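Local coordinates for protein MAU2 chromatid cohesion factor homolog (Saccharomyces cerevisiae, PDB 4XDN) that forms a complex with SCC2 that is required for the association of cohesin with chromosomes, and so takes part in sister chromatid cohesion, at residues 309-312 with 313-316; 72-76 with 77-81; 560-563 with 564-568. All blocks are in the same frame, centred on the assembly; numbering follows the deposited sequence.

Contact 1 (309-312 with 313-316)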
loop_
_atom_site.group_PDB
_atom_site.type_symbol
_atom_site.label_atom_id
_atom_site.label_comp_id
_atom_site.label_asym_id
_atom_site.label_seq_id
_atom_site.Cartn_x
_atom_site.Cartn_y
_atom_site.Cartn_z
ATOM N N VAL A 309 10.053 -3.646 16.949
ATOM C CA VAL A 309 9.306 -3.285 15.748
ATOM C C VAL A 309 10.027 -2.175 14.987
ATOM O O VAL A 309 10.376 -1.142 15.561
ATOM C CB VAL A 309 7.875 -2.825 16.091
ATOM C CG1 VAL A 309 7.099 -2.482 14.821
ATOM C CG2 VAL A 309 7.148 -3.902 16.883
ATOM N N GLU A 310 10.242 -2.403 13.695
ATOM C CA GLU A 310 10.897 -1.430 12.827
ATOM C C GLU A 310 9.979 -1.021 11.676
ATOM O O GLU A 310 9.509 -1.863 10.911
ATOM C CB GLU A 310 12.208 -1.997 12.280
ATOM C CG GLU A 310 13.335 -2.037 13.296
ATOM C CD GLU A 310 14.559 -2.772 12.784
ATOM O OE1 GLU A 310 14.544 -4.021 12.774
ATOM O OE2 GLU A 310 15.538 -2.102 12.392
ATOM N N LEU A 311 9.724 0.281 11.583
ATOM C CA LEU A 311 8.966 0.867 10.485
ATOM C C LEU A 311 9.631 2.196 10.121
ATOM O O LEU A 311 9.140 3.262 10.489
ATOM C CB LEU A 311 7.495 1.073 10.876
ATOM C CG LEU A 311 6.392 0.253 10.196
ATOM C CD1 LEU A 311 5.048 0.906 10.500
ATOM C CD2 LEU A 311 6.584 0.119 8.695
ATOM N N PRO A 312 10.771 2.132 9.414
ATOM C CA PRO A 312 11.604 3.326 9.218
ATOM C C PRO A 312 10.903 4.479 8.489
ATOM O O PRO A 312 11.260 5.631 8.727
ATOM C CB PRO A 312 12.788 2.797 8.394
ATOM C CG PRO A 312 12.306 1.542 7.771
ATOM C CD PRO A 312 11.336 0.951 8.740
ATOM N N MET A 313 9.927 4.185 7.635
ATOM C CA MET A 313 9.201 5.238 6.924
ATOM C C MET A 313 8.300 6.024 7.871
ATOM O O MET A 313 7.971 7.182 7.610
ATOM C CB MET A 313 8.356 4.652 5.791
ATOM C CG MET A 313 9.151 3.910 4.738
ATOM S SD MET A 313 10.002 4.996 3.584
ATOM C CE MET A 313 11.239 3.857 2.957
ATOM N N ILE A 314 7.904 5.380 8.965
ATOM C CA ILE A 314 6.942 5.947 9.902
ATOM C C ILE A 314 7.611 6.355 11.214
ATOM O O ILE A 314 7.182 7.310 11.864
ATOM C CB ILE A 314 5.803 4.936 10.195
ATOM C CG1 ILE A 314 5.137 4.481 8.889
ATOM C CG2 ILE A 314 4.766 5.526 11.144
ATOM C CD1 ILE A 314 4.499 5.607 8.070
ATOM N N PHE A 315 8.664 5.637 11.592
ATOM C CA PHE A 315 9.325 5.856 12.876
ATOM C C PHE A 315 10.393 6.948 12.810
ATOM O O PHE A 315 10.769 7.512 13.837
ATOM C CB PHE A 315 9.953 4.552 13.378
ATOM C CG PHE A 315 8.948 3.505 13.799
ATOM C CD1 PHE A 315 7.584 3.713 13.642
ATOM C CD2 PHE A 315 9.375 2.315 14.364
ATOM C CE1 PHE A 315 6.670 2.750 14.033
ATOM C CE2 PHE A 315 8.467 1.350 14.757
ATOM C CZ PHE A 315 7.111 1.569 14.591
ATOM N N HIS A 316 10.882 7.239 11.608
ATOM C CA HIS A 316 11.853 8.315 11.416
ATOM C C HIS A 316 11.138 9.609 11.029
ATOM O O HIS A 316 10.273 9.613 10.152
ATOM C CB HIS A 316 12.881 7.932 10.349
ATOM C CG HIS A 316 13.682 6.715 10.690
ATOM N ND1 HIS A 316 13.411 5.925 11.788
ATOM C CD2 HIS A 316 14.753 6.151 10.080
ATOM C CE1 HIS A 316 14.275 4.928 11.837
ATOM N NE2 HIS A 316 15.101 5.042 10.811
#
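Phe315 folds its ring back over Leu311 where strand 305-310 ends and the short helix 312-315 begins, a strand-to-helix junction with Leu311 in the N-cap position. CB and CG of Phe315 each lie 3.3 Å from Leu311 O. Further out, CD1 and CE1 border Leu311 CB, which sits 3.6 Å above the ring plane over its centre, a CH-pi contact only 11° off the ring normal. CD2 lies under Leu311 N, which is over a face of the ring, whereas CE2 is 3.2 Å from Val309 O, at the edge and in the plane. The tip, CZ, reaches Val309 CG1 at 4.1 Å, the two side chains crossing at about a right angle. With CG beside the backbone N (chi1 -69°), the ring is directed back along the strand.

Leu311 O accepts two bonds: from Phe315 N, at 2.7 Å nearly along the C=O axis, and from Ile314 N at 2.9 Å, the latter donor standing above the carbonyl plane. The next residue repeats the pattern: Pro312 CB makes a CH-pi contact over one face of the His316 imidazole, 4.2 Å from its centroid. Trp255 of helix 250-266 touches Leu311 and Ile314, while Val309 and Glu310 pair with an antiparallel strand of another protein's chain. Chemically, the doubly gripped carbonyl and the aliphatic carbon over the ring tie the junction to the helix through Leu311, consistent with a well-defined bend there.

Contact 2 (72-76 with 77-81)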
loop_
_atom_site.group_PDB
_atom_site.type_symbol
_atom_site.label_atom_id
_atom_site.label_comp_id
_atom_site.label_asym_id
_atom_site.label_seq_id
_atom_site.Cartn_x
_atom_site.Cartn_y
_atom_site.Cartn_z
ATOM N N LEU A 72 33.022 -22.167 12.570
ATOM C CA LEU A 72 34.237 -22.673 13.184
ATOM C C LEU A 72 33.991 -23.010 14.652
ATOM O O LEU A 72 34.431 -24.048 15.141
ATOM C CB LEU A 72 35.355 -21.637 13.051
ATOM C CG LEU A 72 36.793 -22.098 12.819
ATOM C CD1 LEU A 72 36.916 -23.078 11.659
ATOM C CD2 LEU A 72 37.645 -20.868 12.560
ATOM N N LEU A 73 33.272 -22.131 15.344
ATOM C CA LEU A 73 32.956 -22.334 16.750
ATOM C C LEU A 73 32.075 -23.561 16.952
ATOM O O LEU A 73 32.314 -24.361 17.853
ATOM C CB LEU A 73 32.262 -21.096 17.330
ATOM C CG LEU A 73 33.128 -19.845 17.488
ATOM C CD1 LEU A 73 32.278 -18.646 17.882
ATOM C CD2 LEU A 73 34.229 -20.077 18.515
ATOM N N LYS A 74 31.060 -23.707 16.107
ATOM C CA LYS A 74 30.095 -24.789 16.257
ATOM C C LYS A 74 30.676 -26.167 15.944
ATOM O O LYS A 74 30.202 -27.175 16.471
ATOM C CB LYS A 74 28.882 -24.537 15.362
ATOM C CG LYS A 74 27.910 -23.507 15.919
ATOM C CD LYS A 74 26.643 -23.402 15.085
ATOM C CE LYS A 74 25.790 -24.667 15.152
ATOM N NZ LYS A 74 25.387 -25.021 16.540
ATOM N N THR A 75 31.704 -26.210 15.100
ATOM C CA THR A 75 32.235 -27.478 14.601
ATOM C C THR A 75 33.529 -27.917 15.288
ATOM O O THR A 75 33.822 -29.110 15.350
ATOM C CB THR A 75 32.503 -27.402 13.088
ATOM O OG1 THR A 75 33.389 -26.311 12.810
ATOM C CG2 THR A 75 31.204 -27.205 12.329
ATOM N N LYS A 76 34.295 -26.958 15.799
ATOM C CA LYS A 76 35.623 -27.240 16.342
ATOM C C LYS A 76 35.707 -27.030 17.852
ATOM O O LYS A 76 36.752 -27.277 18.453
ATOM C CB LYS A 76 36.671 -26.363 15.650
ATOM C CG LYS A 76 36.834 -26.641 14.160
ATOM C CD LYS A 76 37.495 -27.989 13.908
ATOM C CE LYS A 76 37.754 -28.219 12.427
ATOM N NZ LYS A 76 36.494 -28.258 11.632
ATOM N N CYS A 77 34.614 -26.578 18.461
ATOM C CA CYS A 77 34.595 -26.323 19.899
ATOM C C CYS A 77 33.429 -27.019 20.586
ATOM O O CYS A 77 32.431 -27.363 19.955
ATOM C CB CYS A 77 34.521 -24.821 20.182
ATOM S SG CYS A 77 35.793 -23.847 19.370
ATOM N N THR A 78 33.580 -27.219 21.891
ATOM C CA THR A 78 32.505 -27.718 22.734
ATOM C C THR A 78 31.815 -26.534 23.399
ATOM O O THR A 78 32.295 -26.010 24.404
ATOM C CB THR A 78 33.028 -28.686 23.809
ATOM O OG1 THR A 78 33.783 -29.732 23.186
ATOM C CG2 THR A 78 31.871 -29.287 24.598
ATOM N N LEU A 79 30.694 -26.111 22.824
ATOM C CA LEU A 79 29.949 -24.971 23.341
ATOM C C LEU A 79 28.875 -25.418 24.321
ATOM O O LEU A 79 28.263 -26.471 24.145
ATOM C CB LEU A 79 29.308 -24.187 22.192
ATOM C CG LEU A 79 30.242 -23.720 21.073
ATOM C CD1 LEU A 79 29.461 -22.938 20.029
ATOM C CD2 LEU A 79 31.388 -22.885 21.623
ATOM N N SER A 80 28.652 -24.615 25.357
ATOM C CA SER A 80 27.537 -24.840 26.267
ATOM C C SER A 80 26.245 -24.512 25.534
ATOM O O SER A 80 26.280 -23.973 24.427
ATOM C CB SER A 80 27.674 -23.988 27.529
ATOM O OG SER A 80 27.685 -22.606 27.212
ATOM N N VAL A 81 25.107 -24.834 26.143
ATOM C CA VAL A 81 23.819 -24.592 25.504
ATOM C C VAL A 81 23.602 -23.104 25.242
ATOM O O VAL A 81 23.096 -22.726 24.186
ATOM C CB VAL A 81 22.638 -25.135 26.350
ATOM C CG1 VAL A 81 22.596 -26.653 26.291
ATOM C CG2 VAL A 81 22.714 -24.644 27.796
#
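Leu79 lays its isobutyl group against the carbonyl of Leu73, with CG and CD1 each 3.9 Å from Leu73 O, at the C-terminal end of helix 53-76, where a short loop joins it to the next helix, 81-98, of the largely helical array. CD1 of Leu79 also comes within 4.3 Å of Leu73 CB and passes close to the aliphatic start of Lys74. CB of Leu79 points toward the helix, which brings the branch against its last turn.

The backbone evidence for the helix end is consistent. Lys76 N bonds Leu72 O at 3.0 Å, whereas the next bond, Cys77 N to Leu73 O, is weak, 3.3 Å long with an N-H...O angle of 129°. Cys77 is the first residue to leave helical backbone angles.

Leu73 and Leu79 both rest on Ile29 of helix 29-45, and the amine of Lys74 forms a salt bridge with Asp84 of helix 81-98. The loop also faces another protein's chain, on which a basic side chain bonds Thr78 O. With SG beside its own backbone N (chi1 -54°), Cys77 carries its sulfur back over the helix end, where SG meets Leu73 CD2 at 4.2 Å.

Contact 3 (560-563 with 564-568). With SO4 (sulfate ion), chain F.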
loop_
_atom_site.group_PDB
_atom_site.type_symbol
_atom_site.label_atom_id
_atom_site.label_comp_id
_atom_site.label_asym_id
_atom_site.label_seq_id
_atom_site.Cartn_x
_atom_site.Cartn_y
_atom_site.Cartn_z
ATOM N N LYS A 560 -14.826 18.431 -3.944
ATOM C CA LYS A 560 -15.134 19.252 -5.109
ATOM C C LYS A 560 -14.545 18.661 -6.388
ATOM O O LYS A 560 -13.797 19.327 -7.104
ATOM C CB LYS A 560 -14.623 20.677 -4.900
ATOM C CG LYS A 560 -15.161 21.339 -3.634
ATOM C CD LYS A 560 -14.567 22.723 -3.399
ATOM C CE LYS A 560 -13.046 22.686 -3.333
ATOM N NZ LYS A 560 -12.488 23.746 -2.446
ATOM N N ALA A 561 -14.880 17.406 -6.666
ATOM C CA ALA A 561 -14.574 16.806 -7.954
ATOM C C ALA A 561 -15.459 17.472 -8.994
ATOM O O ALA A 561 -16.681 17.338 -8.945
ATOM C CB ALA A 561 -14.805 15.309 -7.922
ATOM N N LEU A 562 -14.842 18.190 -9.928
ATOM C CA LEU A 562 -15.584 19.029 -10.862
ATOM C C LEU A 562 -16.657 18.264 -11.623
ATOM O O LEU A 562 -17.834 18.614 -11.550
ATOM C CB LEU A 562 -14.637 19.687 -11.864
ATOM C CG LEU A 562 -15.312 20.643 -12.852
ATOM C CD1 LEU A 562 -15.871 21.860 -12.128
ATOM C CD2 LEU A 562 -14.339 21.062 -13.931
ATOM N N LEU A 563 -16.251 17.231 -12.356
ATOM C CA LEU A 563 -17.184 16.489 -13.198
ATOM C C LEU A 563 -18.322 15.906 -12.369
ATOM O O LEU A 563 -19.482 15.946 -12.779
ATOM C CB LEU A 563 -16.464 15.371 -13.956
ATOM C CG LEU A 563 -17.357 14.490 -14.840
ATOM C CD1 LEU A 563 -18.070 15.314 -15.903
ATOM C CD2 LEU A 563 -16.553 13.380 -15.486
ATOM N N LEU A 564 -17.987 15.376 -11.198
ATOM C CA LEU A 564 -18.984 14.769 -10.330
ATOM C C LEU A 564 -19.982 15.815 -9.849
ATOM O O LEU A 564 -21.192 15.603 -9.918
ATOM C CB LEU A 564 -18.315 14.087 -9.135
ATOM C CG LEU A 564 -19.250 13.326 -8.190
ATOM C CD1 LEU A 564 -19.949 12.186 -8.914
ATOM C CD2 LEU A 564 -18.479 12.800 -6.994
ATOM N N GLN A 565 -19.473 16.948 -9.375
ATOM C CA GLN A 565 -20.330 18.006 -8.845
ATOM C C GLN A 565 -21.330 18.494 -9.893
ATOM O O GLN A 565 -22.486 18.777 -9.575
ATOM C CB GLN A 565 -19.488 19.182 -8.345
ATOM C CG GLN A 565 -19.841 19.624 -6.934
ATOM C CD GLN A 565 -19.249 20.973 -6.575
ATOM O OE1 GLN A 565 -18.182 21.349 -7.063
ATOM N NE2 GLN A 565 -19.947 21.715 -5.721
ATOM N N ILE A 566 -20.884 18.580 -11.141
ATOM C CA ILE A 566 -21.739 19.050 -12.224
ATOM C C ILE A 566 -22.835 18.031 -12.540
ATOM O O ILE A 566 -23.994 18.398 -12.730
ATOM C CB ILE A 566 -20.916 19.344 -13.503
ATOM C CG1 ILE A 566 -19.952 20.506 -13.247
ATOM C CG2 ILE A 566 -21.833 19.696 -14.673
ATOM C CD1 ILE A 566 -18.959 20.762 -14.374
ATOM N N LEU A 567 -22.467 16.755 -12.596
ATOM C CA LEU A 567 -23.416 15.706 -12.958
ATOM C C LEU A 567 -24.498 15.509 -11.893
ATOM O O LEU A 567 -25.661 15.275 -12.223
ATOM C CB LEU A 567 -22.680 14.385 -13.203
ATOM C CG LEU A 567 -21.764 14.336 -14.430
ATOM C CD1 LEU A 567 -21.032 13.004 -14.486
ATOM C CD2 LEU A 567 -22.536 14.568 -15.719
ATOM N N VAL A 568 -24.116 15.598 -10.621
ATOM C CA VAL A 568 -25.075 15.439 -9.533
ATOM C C VAL A 568 -26.067 16.596 -9.526
ATOM O O VAL A 568 -27.267 16.395 -9.339
ATOM C CB VAL A 568 -24.381 15.361 -8.160
ATOM C CG1 VAL A 568 -25.414 15.218 -7.042
ATOM C CG2 VAL A 568 -23.429 14.191 -8.124
HETATM S S SO4 F . -13.039 19.712 -0.738
HETATM O O1 SO4 F . -12.811 21.147 -0.600
HETATM O O2 SO4 F . -12.164 18.993 0.183
HETATM O O3 SO4 F . -14.432 19.410 -0.420
HETATM O O4 SO4 F . -12.759 19.295 -2.108
#
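The N-terminal first turn of helix 562-575 is the element here, with Ala561 at the N-cap position and Lys560 just ahead of it beside a bound sulfate. Three successive i to i+4 backbone bonds establish the helix: Gln565 N to Ala561 O at 2.9 Å, then Ile566 N to Leu562 O and Leu567 N to Leu563 O, both at 3.1 Å. The first is the straightest, with an N-H...O angle of 166°; the third donor is tilted from its carbonyl plane.

Side chains follow the same spacing. Leu562 and Ile566 lie alongside each other and point the same way, Leu562 CG touching Ile566 CD1 at 4.0 Å. CG1 of Ile566 is drawn beside its backbone N (chi1 -65°), which sets it close over Leu562 O. Leu563 and Leu567 cross obliquely instead, the CD1 of Leu567 meeting both CG and CD1 of Leu563. Ala561 CB abuts Leu564 CB at 3.9 Å, three residues on.

These apolar groups face different neighbours. Leu564 and Leu567 pack on helix 499-513, Ile566 on helix 580-593, and Ala561, Leu563, Leu564 and Leu567 also meet another protein's chain.

The sulfate, probably from the crystallisation liquor, is hydrogen-bonded ahead of the helix by the backbone of Lys560 and by the side chains of Asn335 and Lys559. CG of Lys560 is near O4 and O3, and a bend at the third torsion brings CE near O1. NZ lies 3.2 Å from sulfate O1 and has long, weak ion pairs with Asp338 and Glu339. The backbone makes the hydrogen bond: Lys560 N donates to sulfate O4 at 2.9 Å, almost straight at 177°.

Overall arrangement
All three contacts are local, but their settings differ. Contacts 1 and 3 are buried, their centres about 16 and 26 Å from the centre of the chain and on opposite sides of it, whereas contact 2, its centre about 47 Å out, is only partly buried. None touches another. Contact 2 centres on the C-terminal end of a helix and the loop after it, contact 3 on a helix start, and contact 1 on a whole short helix entered from a strand. Aromatic faces mark contact 1, a weak last backbone bond contact 2, and regular aliphatic spacing plus an anion contact 3. Each also meets the other protein's chain.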